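Local coordinates for protein peptidase S15/CocE/NonD (Thaumarchaeota archaeon SCGC AB-539-E09, PDB 4PF1) that probably acts as an S15-family serine aminopeptidase with an alpha/beta-hydrolase fold, cleaving residues from the N-terminal end of peptides, at residues S228-D233 with R439-I444. Numbering follows the deposited sequence.
Sequences SYDTYD and RQRPTI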
# COMPACT_ATOMS: atom_id res chain seq x y z
N SER A 228 11.84 21.18 12.24
CA SER A 228 12.33 19.81 12.28
C SER A 228 11.18 18.83 12.09
O SER A 228 10.11 19.02 12.68
CB SER A 228 13.04 19.55 13.61
OG SER A 228 13.66 18.28 13.68
N TYR A 229 11.39 17.77 11.28
CA TYR A 229 10.38 16.74 11.05
C TYR A 229 10.21 15.87 12.31
O TYR A 229 9.09 15.67 12.77
CB TYR A 229 10.76 15.87 9.82
CG TYR A 229 9.71 14.84 9.45
CD1 TYR A 229 8.52 15.22 8.84
CD2 TYR A 229 9.92 13.49 9.70
CE1 TYR A 229 7.55 14.28 8.49
CE2 TYR A 229 8.97 12.53 9.35
CZ TYR A 229 7.79 12.93 8.74
OH TYR A 229 6.84 11.99 8.41
N ASP A 230 11.34 15.39 12.88
CA ASP A 230 11.34 14.58 14.10
C ASP A 230 11.18 15.49 15.33
O ASP A 230 12.07 16.29 15.63
CB ASP A 230 12.63 13.75 14.18
CG ASP A 230 12.70 12.74 15.32
OD1 ASP A 230 11.63 12.33 15.81
OD2 ASP A 230 13.83 12.35 15.68
N THR A 231 10.03 15.38 16.03
CA THR A 231 9.71 16.22 17.20
C THR A 231 10.61 15.89 18.39
O THR A 231 10.91 16.78 19.18
CB THR A 231 8.22 16.11 17.58
OG1 THR A 231 7.90 14.76 17.90
CG2 THR A 231 7.30 16.63 16.48
N TYR A 232 11.05 14.61 18.51
CA TYR A 232 11.97 14.15 19.57
C TYR A 232 13.20 15.06 19.60
O TYR A 232 13.55 15.58 20.66
CB TYR A 232 12.37 12.68 19.31
CG TYR A 232 13.32 12.11 20.34
CD1 TYR A 232 14.69 12.36 20.27
CD2 TYR A 232 12.86 11.26 21.35
CE1 TYR A 232 15.57 11.82 21.21
CE2 TYR A 232 13.74 10.70 22.28
CZ TYR A 232 15.09 10.99 22.21
OH TYR A 232 15.97 10.45 23.12
N ASP A 233 13.83 15.27 18.43
CA ASP A 233 14.99 16.12 18.25
C ASP A 233 14.69 17.57 18.62
O ASP A 233 15.45 18.18 19.37
CB ASP A 233 15.47 16.03 16.79
CG ASP A 233 16.91 15.61 16.66
OD1 ASP A 233 17.80 16.47 16.82
OD2 ASP A 233 17.15 14.41 16.39
N ARG A 439 7.50 6.50 21.31
CA ARG A 439 7.26 5.73 20.10
C ARG A 439 8.55 5.61 19.34
O ARG A 439 9.50 6.35 19.64
CB ARG A 439 6.22 6.42 19.21
CG ARG A 439 4.83 6.51 19.80
CD ARG A 439 3.86 6.92 18.72
NE ARG A 439 3.35 5.76 17.99
CZ ARG A 439 2.67 5.83 16.85
NH1 ARG A 439 2.42 7.01 16.29
NH2 ARG A 439 2.23 4.73 16.27
N GLN A 440 8.59 4.74 18.32
CA GLN A 440 9.76 4.60 17.46
C GLN A 440 9.94 5.88 16.65
O GLN A 440 8.95 6.52 16.28
CB GLN A 440 9.63 3.37 16.54
CG GLN A 440 9.82 2.04 17.30
CD GLN A 440 9.95 0.84 16.39
OE1 GLN A 440 10.87 0.03 16.53
NE2 GLN A 440 9.00 0.66 15.49
N ARG A 441 11.19 6.31 16.48
CA ARG A 441 11.48 7.55 15.78
C ARG A 441 11.42 7.36 14.26
O ARG A 441 11.61 6.23 13.79
CB ARG A 441 12.83 8.13 16.23
CG ARG A 441 12.67 8.95 17.50
CD ARG A 441 13.98 9.26 18.15
NE ARG A 441 14.67 10.38 17.51
CZ ARG A 441 15.97 10.61 17.61
NH1 ARG A 441 16.51 11.66 17.01
NH2 ARG A 441 16.74 9.78 18.31
N PRO A 442 11.03 8.40 13.47
CA PRO A 442 10.76 9.80 13.88
C PRO A 442 9.39 10.02 14.53
O PRO A 442 8.38 9.46 14.08
CB PRO A 442 10.88 10.56 12.55
CG PRO A 442 10.43 9.57 11.52
CD PRO A 442 10.95 8.24 12.00
N THR A 443 9.35 10.84 15.59
CA THR A 443 8.08 11.19 16.24
C THR A 443 7.55 12.46 15.57
O THR A 443 8.29 13.43 15.40
CB THR A 443 8.22 11.34 17.76
OG1 THR A 443 9.13 12.39 18.06
CG2 THR A 443 8.65 10.04 18.44
N ILE A 444 6.28 12.43 15.15
CA ILE A 444 5.66 13.56 14.44
C ILE A 444 4.40 14.05 15.19
O ILE A 444 3.86 13.29 16.00
CB ILE A 444 5.35 13.17 12.96
CG1 ILE A 444 4.38 11.97 12.85
CG2 ILE A 444 6.66 12.93 12.17
CD1 ILE A 444 3.84 11.69 11.45
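Asp-230 and Arg-441 meet in a salt-bridge network that Asp-233 completes. Asp-230 is the N-cap residue of helix 231-238, in the S15 peptidase region. Arg-441 lies in a long loop of the C-terminal non-catalytic region, so the contact ties the two together. The tight part centres on Thr-443. Its backbone N donates to Asp-230 OD1 at 2.7 Å, and its O accepts a nearly straight bond (173°) from the N of Thr-231. Thr-231 and Thr-443 are both buried, and Thr-231 OG1 and Thr-443 OG1 are hydrogen-bonded at 2.7 Å. Thr-231 OG1 also bonds Glu-205.

Arg-441 approaches side-on, its chain bent at chi3 (81°). NE and NH1 both grip Asp-230 OD2, with carboxylate and guanidinium nearly coplanar. Arg-441 NH1 also makes a salt bridge to Asp-233 OD2 at 2.9 Å, while Asp-233 OD1 pairs with Arg-237. The Tyr-232 ring covers one guanidinium face, and Arg-441 CD sits over that ring, 3.9 Å from its centroid. With an alanine in place of Arg-441, Asp-230 OD2 would probably lose its main positive partner and the Tyr-232 ring the chain that covers one face.

On the looser side, Tyr-229, Pro-442 and Ile-444 are partly exposed. Their side chains meet by van der Waals and CH-pi contact, without hydrogen bonds between them. Pro-442, after a cis peptide bond, brings CG to the Tyr-229 ring edge. Tyr-229 OH bonds Glu-450, and the ring also packs on Pro-519 of the second subunit. Ile-444 CG2 lies over one face of this ring, 3.6 Å from Tyr-229 CZ.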